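DUF3299 domain-containing protein (PDB 4HSP) is of unknown function, though the signal sequence of its natural precursor suggests export from the cytoplasm of Pseudomonas aeruginosa, and its largely beta structure is probably OB-like. Local coordinates at residues A[51-56]-A[120-125]; A[115-120]-A[137-142]. All coordinates share one frame; numbering follows the deposited sequence.

Contact 1 of 2, residues A[51-56]-A[120-125]; sequences ALDGIE and TFKVEN. With SO4 (sulfate ion), chain B; EDO (1,2-ethanediol), chain K.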
# COMPACT_ATOMS: atom_id res chain seq x y z
N ALA A 51 3.43 34.38 13.77
CA ALA A 51 2.03 34.83 13.96
C ALA A 51 1.03 33.66 13.97
O ALA A 51 -0.16 33.85 14.21
CB ALA A 51 1.64 35.83 12.87
N LEU A 52 1.52 32.45 13.71
CA LEU A 52 0.70 31.26 13.68
C LEU A 52 0.59 30.62 15.06
O LEU A 52 -0.25 29.75 15.24
CB LEU A 52 1.28 30.24 12.66
CG LEU A 52 1.25 30.63 11.15
CD1 LEU A 52 1.84 29.54 10.29
CD2 LEU A 52 -0.17 31.01 10.66
N ASP A 53 1.42 31.05 16.02
CA ASP A 53 1.49 30.43 17.35
C ASP A 53 0.21 30.59 18.14
O ASP A 53 -0.25 31.70 18.37
CB ASP A 53 2.68 30.98 18.17
CG ASP A 53 3.01 30.16 19.42
OD1 ASP A 53 3.30 28.95 19.28
OD2 ASP A 53 3.03 30.74 20.53
N GLY A 54 -0.34 29.45 18.57
CA GLY A 54 -1.54 29.40 19.40
C GLY A 54 -2.87 29.36 18.68
O GLY A 54 -3.90 29.31 19.33
N ILE A 55 -2.87 29.38 17.34
CA ILE A 55 -4.16 29.40 16.63
C ILE A 55 -4.75 27.97 16.52
O ILE A 55 -4.04 26.98 16.72
CB ILE A 55 -4.03 30.08 15.22
CG1 ILE A 55 -3.32 29.17 14.19
CG2 ILE A 55 -3.42 31.51 15.30
CD1 ILE A 55 -3.53 29.55 12.79
N GLU A 56 -6.05 27.89 16.20
CA GLU A 56 -6.76 26.65 15.88
C GLU A 56 -6.64 26.55 14.37
O GLU A 56 -7.16 27.40 13.66
CB GLU A 56 -8.23 26.72 16.37
CG GLU A 56 -8.81 25.41 16.91
CD GLU A 56 -8.10 24.79 18.11
OE1 GLU A 56 -7.55 25.54 18.95
OE2 GLU A 56 -8.12 23.54 18.22
N THR A 120 -4.89 22.58 17.81
CA THR A 120 -4.13 23.73 18.33
C THR A 120 -2.75 23.70 17.67
O THR A 120 -2.05 22.68 17.72
CB THR A 120 -4.08 23.70 19.87
OG1 THR A 120 -5.42 23.57 20.37
CG2 THR A 120 -3.41 24.95 20.46
N PHE A 121 -2.39 24.82 17.05
CA PHE A 121 -1.17 25.01 16.29
C PHE A 121 -0.17 25.84 17.06
O PHE A 121 -0.46 26.96 17.44
CB PHE A 121 -1.53 25.67 14.95
CG PHE A 121 -0.45 25.62 13.90
CD1 PHE A 121 -0.27 24.48 13.13
CD2 PHE A 121 0.38 26.71 13.67
CE1 PHE A 121 0.71 24.45 12.13
CE2 PHE A 121 1.38 26.65 12.70
CZ PHE A 121 1.52 25.54 11.92
N LYS A 122 1.04 25.31 17.23
CA LYS A 122 2.16 25.93 17.96
C LYS A 122 3.40 26.11 17.09
O LYS A 122 3.76 25.21 16.33
CB LYS A 122 2.57 25.02 19.15
CG LYS A 122 1.90 25.26 20.48
CD LYS A 122 2.73 24.55 21.56
CE LYS A 122 3.51 25.51 22.45
NZ LYS A 122 4.60 26.22 21.72
N VAL A 123 4.10 27.21 17.30
CA VAL A 123 5.36 27.52 16.63
C VAL A 123 6.43 27.18 17.67
O VAL A 123 6.79 28.01 18.52
CB VAL A 123 5.42 28.97 16.09
CG1 VAL A 123 6.76 29.23 15.42
CG2 VAL A 123 4.28 29.24 15.11
N GLU A 124 6.81 25.89 17.69
CA GLU A 124 7.73 25.28 18.63
C GLU A 124 8.53 24.22 17.92
O GLU A 124 7.97 23.45 17.14
CB GLU A 124 6.95 24.66 19.80
CG GLU A 124 7.79 24.30 21.02
CD GLU A 124 7.16 23.35 22.03
OE1 GLU A 124 5.92 23.39 22.22
OE2 GLU A 124 7.92 22.56 22.64
N ASN A 125 9.83 24.17 18.20
CA ASN A 125 10.71 23.21 17.59
C ASN A 125 10.42 21.80 18.08
O ASN A 125 10.08 21.60 19.25
CB ASN A 125 12.17 23.59 17.84
CG ASN A 125 12.62 24.72 16.94
OD1 ASN A 125 12.00 25.03 15.90
ND2 ASN A 125 13.72 25.35 17.30
S SO4 B . -7.68 31.47 17.27
O1 SO4 B . -8.81 30.58 17.54
O2 SO4 B . -6.97 30.88 16.15
O3 SO4 B . -8.10 32.81 16.86
O4 SO4 B . -6.84 31.54 18.47
C1 EDO K . 14.43 27.96 13.39
O1 EDO K . 15.40 27.39 14.27
C2 EDO K . 13.04 27.31 13.64
O2 EDO K . 13.07 25.88 13.46
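Asp53 reaches over to Val123 and takes its backbone N-H on OD1, at 2.8 Å and nearly straight (171°), through the lone pair that faces away from the other carboxylate oxygen. CG lies anti to the backbone N (chi1 -166°), which carries the carboxylate across. OD1 also has Lys122 NZ at 3.9 Å, a long salt bridge; the same ammonium makes a 3.2 Å salt bridge, with a weak hydrogen bond, to Glu124 OE1. Both polar backbone atoms of Phe121 are satisfied here: its O accepts from Gly54 N at 2.7 Å, and its N donates to Ile55 O, also at 2.7 Å. Gly54 and Ile55 thus share one facing residue, a G1 beta bulge ending the type II turn Leu52-Ile55. Leu52 O lies in the plane of the Phe121 ring, at its edge, 3.5 Å from CD2, while Leu52 CB touches CE2. Glu56 N donates to O2 of a sulfate that Arg4 also binds, and Glu56 OE1 lies 3.2 Å from Thr120 OG1, a likely bond whose proton has another acceptor within reach. The contact pairs strand 55-68 with strand 120-122, whose other edge bonds to strand 132-144 through Thr120 and Lys122; Tyr135 there meets the Phe121 ring.

Contact 2 of 2, residues A[115-120]-A[137-142]; sequences FWVEGT and MQASKV
Met137, a selenomethionine, runs its side chain from Thr120 past Val117 to Gly119. CB lies 3.8 Å from Thr120 O and CG also lies beside that oxygen, with CG anti to the backbone N (chi1 -173°). SE then slides past Val117, 3.9 Å from its CG1, and beyond a bend at chi3 the terminal CE ends next to the backbone of Gly119, near both its N and its O. Val117 CG1 has a second neighbour in Ala139 CB at 3.8 Å, and its CG2 lies alongside Val142 CG1. That last methyl also meets Phe115 at CD2, so one apolar face runs from Met137 to Phe115. Among the polar atoms, Glu118 O accepts from two donors, Ser140 N at 2.8 Å and Lys141 N at 3.3 Å, the second tilted 27° from the carbonyl plane. Two residues facing one make this a classic beta bulge. Glu118 N returns a nearly straight bond to Lys141 O, and the two side chains run side by side, OE2 against the aliphatic CD. The chain turns a corner at Gly119 and the facing chain at Ser140; Gly119 CA lies 3.4 Å from Gln138 O, a CA-H...O contact in a closely set pair with Ala139. Past it Thr120 and Gln138 exchange backbone bonds, and a water donates to Gln138 O. Strand 115-118 is flanked across its other edge by strand 55-68, with bonds to Leu59 and Gly61, while Val100 of strand 98-102 and Phe77 and Leu79 of strand 73-80 cover Val117.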
# COMPACT_ATOMS: atom_id res chain seq x y z
N PHE A 115 -4.76 13.43 4.48
CA PHE A 115 -5.69 13.76 5.55
C PHE A 115 -5.78 15.24 5.80
O PHE A 115 -4.90 15.98 5.38
CB PHE A 115 -5.23 13.10 6.86
CG PHE A 115 -5.35 11.61 6.90
CD1 PHE A 115 -4.36 10.79 6.36
CD2 PHE A 115 -6.45 11.00 7.49
CE1 PHE A 115 -4.48 9.40 6.38
CE2 PHE A 115 -6.57 9.61 7.51
CZ PHE A 115 -5.58 8.82 6.95
N TRP A 116 -6.84 15.66 6.49
CA TRP A 116 -7.05 16.97 7.10
C TRP A 116 -6.70 16.81 8.58
O TRP A 116 -7.25 15.94 9.25
CB TRP A 116 -8.51 17.48 6.93
CG TRP A 116 -8.85 17.96 5.56
CD1 TRP A 116 -9.63 17.33 4.63
CD2 TRP A 116 -8.34 19.14 4.93
NE1 TRP A 116 -9.60 18.02 3.44
CE2 TRP A 116 -8.82 19.15 3.60
CE3 TRP A 116 -7.52 20.21 5.36
CZ2 TRP A 116 -8.54 20.19 2.71
CZ3 TRP A 116 -7.24 21.23 4.47
CH2 TRP A 116 -7.71 21.20 3.15
N VAL A 117 -5.72 17.58 9.08
CA VAL A 117 -5.37 17.59 10.50
C VAL A 117 -5.80 18.95 11.09
O VAL A 117 -5.28 19.99 10.69
CB VAL A 117 -3.86 17.28 10.79
CG1 VAL A 117 -3.59 17.36 12.28
CG2 VAL A 117 -3.43 15.93 10.23
N GLU A 118 -6.75 18.94 12.02
CA GLU A 118 -7.25 20.11 12.74
C GLU A 118 -6.81 20.05 14.18
O GLU A 118 -6.89 18.99 14.79
CB GLU A 118 -8.80 20.16 12.72
CG GLU A 118 -9.43 20.07 11.34
CD GLU A 118 -10.94 20.01 11.30
OE1 GLU A 118 -11.58 20.48 12.28
OE2 GLU A 118 -11.49 19.52 10.29
N GLY A 119 -6.46 21.20 14.75
CA GLY A 119 -6.10 21.26 16.17
C GLY A 119 -5.38 22.52 16.57
O GLY A 119 -5.27 23.45 15.78
N THR A 120 -4.89 22.58 17.81
CA THR A 120 -4.13 23.73 18.33
C THR A 120 -2.75 23.70 17.67
O THR A 120 -2.05 22.68 17.72
CB THR A 120 -4.08 23.70 19.87
OG1 THR A 120 -5.42 23.57 20.37
CG2 THR A 120 -3.41 24.95 20.46
N MSE A 137 1.42 20.44 16.54
CA MSE A 137 -0.04 20.43 16.57
C MSE A 137 -0.55 19.31 17.48
O MSE A 137 -0.07 18.18 17.46
CB MSE A 137 -0.58 20.25 15.15
CG MSE A 137 -2.08 20.38 14.99
SE MSE A 137 -2.45 20.94 13.14
CE MSE A 137 -3.31 22.50 13.57
N GLN A 138 -1.51 19.67 18.32
CA GLN A 138 -2.24 18.77 19.18
C GLN A 138 -3.57 18.64 18.46
O GLN A 138 -4.39 19.55 18.50
CB GLN A 138 -2.35 19.32 20.61
CG GLN A 138 -3.00 18.37 21.60
CD GLN A 138 -2.24 17.08 21.80
OE1 GLN A 138 -1.03 17.07 22.04
NE2 GLN A 138 -2.95 15.95 21.71
N ALA A 139 -3.70 17.58 17.67
CA ALA A 139 -4.88 17.38 16.84
C ALA A 139 -6.15 17.02 17.63
O ALA A 139 -6.12 16.18 18.54
CB ALA A 139 -4.60 16.32 15.79
N SER A 140 -7.27 17.67 17.24
CA SER A 140 -8.65 17.46 17.69
C SER A 140 -9.34 16.48 16.74
O SER A 140 -10.23 15.73 17.15
CB SER A 140 -9.44 18.78 17.65
OG SER A 140 -8.71 19.93 18.07
N LYS A 141 -8.94 16.52 15.45
CA LYS A 141 -9.51 15.72 14.37
C LYS A 141 -8.49 15.45 13.27
O LYS A 141 -7.75 16.34 12.85
CB LYS A 141 -10.71 16.48 13.79
CG LYS A 141 -11.74 15.66 13.05
CD LYS A 141 -12.69 16.62 12.33
CE LYS A 141 -14.03 16.04 11.96
NZ LYS A 141 -14.71 16.87 10.93
N VAL A 142 -8.44 14.18 12.85
CA VAL A 142 -7.64 13.66 11.74
C VAL A 142 -8.64 12.92 10.88
O VAL A 142 -9.23 11.93 11.32
CB VAL A 142 -6.41 12.82 12.13
CG1 VAL A 142 -5.59 12.49 10.88
CG2 VAL A 142 -5.55 13.56 13.16
O HOH W 1 -6.25 20.28 20.58

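Thr120, just after the corner at Gly119 where the chain passes from strand 115-118 to strand 120-122, belongs to both contacts, whose centres lie about 12 Å apart. Its two sides face strand 55-68 in contact 1 and strand 132-144 in contact 2, so the chain is held from both sides at this point. The two also touch directly: Phe121 CD1 packs 3.7 Å from Met137 CE, and Glu56 OE2 comes to 3.4 Å from Gly119 C and 3.7 Å from Ser140 OG. The sulfate held by Glu56 N and Arg4 beside contact 1 probably came from the crystallisation liquor.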